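Local coordinates for chitin deacetylase (Bombyx mori, PDB 5ZNT), which hydrolyses the N-acetyl groups of N-acetyl-D-glucosamine residues in chitin, using a zinc ion, to give chitosan and acetate, at residues A[78-89]-A[127-136]. Residues are numbered along the deposited sequence; the frame is centred on the assembly and turned at random.
Sequences VSHKYTNYSAVQ and MRVIIEKFSN. With NAG (2-acetamido-2-deoxy-beta-D-glucopyranose), chain B; NAG (2-acetamido-2-deoxy-beta-D-glucopyranose), chain D.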
loop_
_atom_site.group_PDB
_atom_site.type_symbol
_atom_site.label_atom_id
_atom_site.label_comp_id
_atom_site.label_asym_id
_atom_site.label_seq_id
_atom_site.Cartn_x
_atom_site.Cartn_y
_atom_site.Cartn_z
ATOM N N VAL A 78 0.701 -1.257 7.888
ATOM C CA VAL A 78 1.187 -1.759 9.172
ATOM C C VAL A 78 0.001 -2.128 10.033
ATOM O O VAL A 78 -0.919 -1.321 10.200
ATOM C CB VAL A 78 2.072 -0.707 9.870
ATOM C CG1 VAL A 78 2.554 -1.238 11.244
ATOM C CG2 VAL A 78 3.289 -0.372 8.962
ATOM N N SER A 79 0.020 -3.345 10.584
ATOM C CA SER A 79 -0.929 -3.764 11.605
ATOM C C SER A 79 -0.248 -3.694 12.973
ATOM O O SER A 79 0.974 -3.786 13.071
ATOM C CB SER A 79 -1.439 -5.195 11.330
ATOM O OG SER A 79 -0.343 -6.120 11.272
ATOM N N HIS A 80 -1.060 -3.567 14.037
ATOM C CA HIS A 80 -0.530 -3.185 15.353
ATOM C C HIS A 80 0.204 -4.327 16.047
ATOM O O HIS A 80 1.312 -4.137 16.555
ATOM C CB HIS A 80 -1.675 -2.672 16.234
ATOM C CG HIS A 80 -1.288 -2.381 17.661
ATOM N ND1 HIS A 80 -0.167 -1.647 18.006
ATOM C CD2 HIS A 80 -1.895 -2.710 18.826
ATOM C CE1 HIS A 80 -0.107 -1.533 19.326
ATOM N NE2 HIS A 80 -1.146 -2.167 19.847
ATOM N N LYS A 81 -0.406 -5.519 16.134
ATOM C CA LYS A 81 0.095 -6.486 17.103
ATOM C C LYS A 81 1.498 -6.935 16.728
ATOM O O LYS A 81 1.763 -7.310 15.579
ATOM C CB LYS A 81 -0.847 -7.702 17.219
ATOM C CG LYS A 81 -0.746 -8.431 18.567
ATOM C CD LYS A 81 -1.691 -9.680 18.580
ATOM C CE LYS A 81 -1.776 -10.295 19.959
ATOM N NZ LYS A 81 -2.802 -11.414 20.025
ATOM N N TYR A 82 2.405 -6.878 17.711
ATOM C CA TYR A 82 3.815 -7.239 17.601
ATOM C C TYR A 82 4.648 -6.245 16.806
ATOM O O TYR A 82 5.807 -6.530 16.503
ATOM C CB TYR A 82 4.012 -8.633 16.993
ATOM C CG TYR A 82 3.136 -9.699 17.628
ATOM C CD1 TYR A 82 3.230 -9.987 18.999
ATOM C CD2 TYR A 82 2.227 -10.429 16.857
ATOM C CE1 TYR A 82 2.419 -10.993 19.582
ATOM C CE2 TYR A 82 1.423 -11.414 17.422
ATOM C CZ TYR A 82 1.525 -11.701 18.778
ATOM O OH TYR A 82 0.707 -12.683 19.322
ATOM N N THR A 83 4.114 -5.081 16.465
ATOM C CA THR A 83 4.891 -4.143 15.677
ATOM C C THR A 83 5.889 -3.404 16.560
ATOM O O THR A 83 5.621 -3.133 17.733
ATOM C CB THR A 83 3.960 -3.178 14.957
ATOM O OG1 THR A 83 3.472 -3.858 13.807
ATOM C CG2 THR A 83 4.657 -1.863 14.525
ATOM N N ASN A 84 7.065 -3.154 16.002
ATOM C CA ASN A 84 8.133 -2.396 16.644
ATOM C C ASN A 84 8.032 -0.964 16.127
ATOM O O ASN A 84 8.342 -0.699 14.960
ATOM C CB ASN A 84 9.451 -3.077 16.306
ATOM C CG ASN A 84 10.675 -2.317 16.758
ATOM O OD1 ASN A 84 10.663 -1.102 16.999
ATOM N ND2 ASN A 84 11.762 -3.057 16.867
ATOM N N TYR A 85 7.563 -0.043 16.977
ATOM C CA TYR A 85 7.288 1.304 16.495
ATOM C C TYR A 85 8.535 2.164 16.326
ATOM O O TYR A 85 8.471 3.158 15.591
ATOM C CB TYR A 85 6.261 1.995 17.402
ATOM C CG TYR A 85 4.906 1.387 17.117
ATOM C CD1 TYR A 85 4.126 1.845 16.041
ATOM C CD2 TYR A 85 4.456 0.290 17.851
ATOM C CE1 TYR A 85 2.903 1.263 15.753
ATOM C CE2 TYR A 85 3.242 -0.306 17.577
ATOM C CZ TYR A 85 2.487 0.161 16.511
ATOM O OH TYR A 85 1.309 -0.458 16.254
ATOM N N SER A 86 9.660 1.801 16.956
ATOM C CA SER A 86 10.936 2.434 16.605
ATOM C C SER A 86 11.328 2.088 15.182
ATOM O O SER A 86 11.906 2.916 14.469
ATOM C CB SER A 86 12.048 1.971 17.544
ATOM O OG SER A 86 11.764 2.425 18.844
ATOM N N ALA A 87 11.064 0.843 14.775
ATOM C CA ALA A 87 11.378 0.419 13.415
ATOM C C ALA A 87 10.465 1.102 12.410
ATOM O O ALA A 87 10.918 1.502 11.328
ATOM C CB ALA A 87 11.276 -1.106 13.299
ATOM N N VAL A 88 9.167 1.208 12.735
ATOM C CA VAL A 88 8.243 1.965 11.898
ATOM C C VAL A 88 8.761 3.392 11.725
ATOM O O VAL A 88 8.782 3.940 10.618
ATOM C CB VAL A 88 6.825 1.946 12.520
ATOM C CG1 VAL A 88 5.922 2.932 11.844
ATOM C CG2 VAL A 88 6.182 0.515 12.452
ATOM N N GLN A 89 9.195 4.003 12.824
ATOM C CA GLN A 89 9.706 5.372 12.790
ATOM C C GLN A 89 10.933 5.485 11.900
ATOM O O GLN A 89 11.073 6.450 11.140
ATOM C CB GLN A 89 10.039 5.827 14.212
ATOM C CG GLN A 89 10.593 7.255 14.306
ATOM C CD GLN A 89 10.855 7.655 15.759
ATOM O OE1 GLN A 89 11.155 6.815 16.608
ATOM N NE2 GLN A 89 10.747 8.935 16.038
ATOM N N MET A 127 -5.525 2.834 14.573
ATOM C CA MET A 127 -4.168 2.435 14.216
ATOM C C MET A 127 -3.340 3.647 13.809
ATOM O O MET A 127 -2.146 3.724 14.132
ATOM C CB MET A 127 -4.181 1.399 13.084
ATOM C CG MET A 127 -2.788 0.916 12.661
ATOM S SD MET A 127 -1.793 0.282 14.070
ATOM C CE MET A 127 -0.209 -0.060 13.291
ATOM N N ARG A 128 -3.951 4.608 13.105
ATOM C CA ARG A 128 -3.233 5.853 12.807
ATOM C C ARG A 128 -2.785 6.562 14.086
ATOM O O ARG A 128 -1.670 7.102 14.155
ATOM C CB ARG A 128 -4.102 6.786 11.952
ATOM C CG ARG A 128 -3.406 8.145 11.615
ATOM C CD ARG A 128 -4.270 9.007 10.651
ATOM N NE ARG A 128 -5.574 9.286 11.233
ATOM C CZ ARG A 128 -6.597 9.795 10.555
ATOM N NH1 ARG A 128 -6.456 10.084 9.270
ATOM N NH2 ARG A 128 -7.756 10.013 11.162
ATOM N N VAL A 129 -3.639 6.582 15.109
ATOM C CA VAL A 129 -3.251 7.212 16.379
ATOM C C VAL A 129 -2.052 6.492 16.996
ATOM O O VAL A 129 -1.100 7.127 17.472
ATOM C CB VAL A 129 -4.453 7.226 17.343
ATOM C CG1 VAL A 129 -3.999 7.419 18.809
ATOM C CG2 VAL A 129 -5.473 8.298 16.929
ATOM N N ILE A 130 -2.084 5.158 17.009
ATOM C CA ILE A 130 -0.973 4.387 17.568
ATOM C C ILE A 130 0.328 4.731 16.864
ATOM O O ILE A 130 1.358 5.010 17.505
ATOM C CB ILE A 130 -1.274 2.878 17.481
ATOM C CG1 ILE A 130 -2.539 2.545 18.280
ATOM C CG2 ILE A 130 -0.072 2.054 17.993
ATOM C CD1 ILE A 130 -2.946 1.058 18.185
ATOM N N ILE A 131 0.311 4.714 15.529
ATOM C CA ILE A 131 1.529 4.990 14.766
ATOM C C ILE A 131 2.034 6.395 15.046
ATOM O O ILE A 131 3.227 6.597 15.321
ATOM C CB ILE A 131 1.284 4.812 13.263
ATOM C CG1 ILE A 131 0.995 3.334 12.936
ATOM C CG2 ILE A 131 2.498 5.312 12.475
ATOM C CD1 ILE A 131 0.475 3.149 11.497
ATOM N N GLU A 132 1.144 7.390 14.923
ATOM C CA GLU A 132 1.551 8.784 15.090
ATOM C C GLU A 132 2.156 9.007 16.466
ATOM O O GLU A 132 3.181 9.701 16.601
ATOM C CB GLU A 132 0.360 9.717 14.854
ATOM C CG GLU A 132 -0.076 9.772 13.365
ATOM C CD GLU A 132 -1.289 10.689 13.109
ATOM O OE1 GLU A 132 -1.927 11.143 14.068
ATOM O OE2 GLU A 132 -1.618 10.954 11.937
ATOM N N LYS A 133 1.572 8.380 17.497
ATOM C CA LYS A 133 2.144 8.506 18.833
ATOM C C LYS A 133 3.451 7.733 18.971
ATOM O O LYS A 133 4.500 8.324 19.259
ATOM C CB LYS A 133 1.160 8.043 19.908
ATOM C CG LYS A 133 1.789 8.099 21.314
ATOM C CD LYS A 133 0.741 7.903 22.418
ATOM C CE LYS A 133 1.453 7.819 23.805
ATOM N NZ LYS A 133 0.426 7.658 24.895
ATOM N N PHE A 134 3.415 6.405 18.816
ATOM C CA PHE A 134 4.583 5.617 19.204
ATOM C C PHE A 134 5.704 5.627 18.185
ATOM O O PHE A 134 6.827 5.252 18.544
ATOM C CB PHE A 134 4.157 4.196 19.554
ATOM C CG PHE A 134 3.316 4.180 20.779
ATOM C CD1 PHE A 134 3.909 4.374 22.033
ATOM C CD2 PHE A 134 1.929 4.116 20.679
ATOM C CE1 PHE A 134 3.140 4.419 23.190
ATOM C CE2 PHE A 134 1.138 4.168 21.833
ATOM C CZ PHE A 134 1.748 4.313 23.092
ATOM N N SER A 135 5.453 6.070 16.955
ATOM C CA SER A 135 6.529 6.335 16.002
ATOM C C SER A 135 6.815 7.829 15.873
ATOM O O SER A 135 7.643 8.218 15.040
ATOM C CB SER A 135 6.179 5.755 14.622
ATOM O OG SER A 135 6.155 4.332 14.691
ATOM N N ASN A 136 6.113 8.668 16.633
ATOM C CA ASN A 136 6.338 10.116 16.651
ATOM C C ASN A 136 6.336 10.696 15.234
ATOM O O ASN A 136 7.277 11.343 14.775
ATOM C CB ASN A 136 7.636 10.452 17.387
ATOM C CG ASN A 136 7.768 11.947 17.668
ATOM O OD1 ASN A 136 6.778 12.679 17.658
ATOM N ND2 ASN A 136 8.983 12.399 17.916
HETATM C C1 NAG B . 13.020 -2.490 17.231
HETATM C C2 NAG B . 14.122 -3.482 17.541
HETATM C C3 NAG B . 15.414 -2.726 17.848
HETATM C C4 NAG B . 15.737 -1.727 16.737
HETATM C C5 NAG B . 14.509 -0.894 16.382
HETATM C C6 NAG B . 14.704 -0.028 15.159
HETATM C C7 NAG B . 12.980 -5.440 18.513
HETATM C C8 NAG B . 12.817 -6.274 19.749
HETATM N N2 NAG B . 13.785 -4.380 18.632
HETATM O O3 NAG B . 16.449 -3.686 18.009
HETATM O O4 NAG B . 16.632 -0.724 17.200
HETATM O O5 NAG B . 13.384 -1.738 16.126
HETATM O O6 NAG B . 15.142 -0.808 14.054
HETATM O O7 NAG B . 12.380 -5.698 17.458
HETATM C C1 NAG D . 9.224 13.798 18.196
HETATM C C2 NAG D . 9.639 13.948 19.679
HETATM C C3 NAG D . 10.257 15.327 19.954
HETATM C C4 NAG D . 11.332 15.667 18.934
HETATM C C5 NAG D . 10.726 15.560 17.545
HETATM C C6 NAG D . 11.712 15.859 16.440
HETATM C C7 NAG D . 8.449 12.826 21.519
HETATM C C8 NAG D . 7.168 12.755 22.304
HETATM N N2 NAG D . 8.486 13.737 20.542
HETATM O O3 NAG D . 10.817 15.341 21.263
HETATM O O4 NAG D . 11.827 16.984 19.153
HETATM O O5 NAG D . 10.283 14.212 17.350
HETATM O O6 NAG D . 12.951 15.200 16.662
HETATM O O7 NAG D . 9.403 12.087 21.757
HETATM O O HOH W 1 9.700 5.118 18.194
HETATM O O HOH W 2 9.648 10.600 13.699
HETATM O O HOH W 3 11.344 10.698 18.269
#
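With CG turned anti to its carbonyl carbon (chi1 -74°), Y85 sends its ring from the first turn of helix 85-93 into a hole formed by M127, I130, I131 and F134 of helix 117-134, while M127, bent at chi2 (54°), brings its methyl to the hydroxyl end of the phenol, at the ring's edge. This is knob-into-hole packing between helices whose short segments cross at -80°. The phenol tip meets both M127 and I130: Y85 OH lies 3.4 Å from M127 CE and equally near I130 CG2. I131 CG1 meets the ring at its edge, in plane, and T83 CG2 covers one face. H80 fixes the hydroxyl through a hydrogen bond of 2.6 Å between H80 ND1 and Y85 OH, and its own ring carries I130 CD1 over the centre of one face, a CH-pi contact 3.8 Å from the centroid. On the imidazole's far nitrogen, H80 NE2 hydrogen-bonds to P368 O. With a phenylalanine here in place of Y85, H80 ND1 would probably lose its hydroxyl partner, leaving the imidazole with one tie fewer to hold its rotation. At the helix end, S135 OG donates to Y85 O over 2.7 Å, in the carbonyl plane and on a lone pair; this oxygen also accepts from Q89 N, so one buried carbonyl serves two donors. Beyond it, water bridges Q89 to F134 and N136: one water donates to Q89 OE1 (2.7 Å) and F134 O. Two N-glycosylated asparagines flank the contact, N84 as N-cap of helix 85-93 and N136 in the Schellman motif ending helix 117-134. Through V78, whose CG1 lies 3.6 Å from M127 CE, the packing reaches the parallel sheet, joining helices to strands in the polysaccharide deacetylase domain of the CE4 family, close to its zinc site.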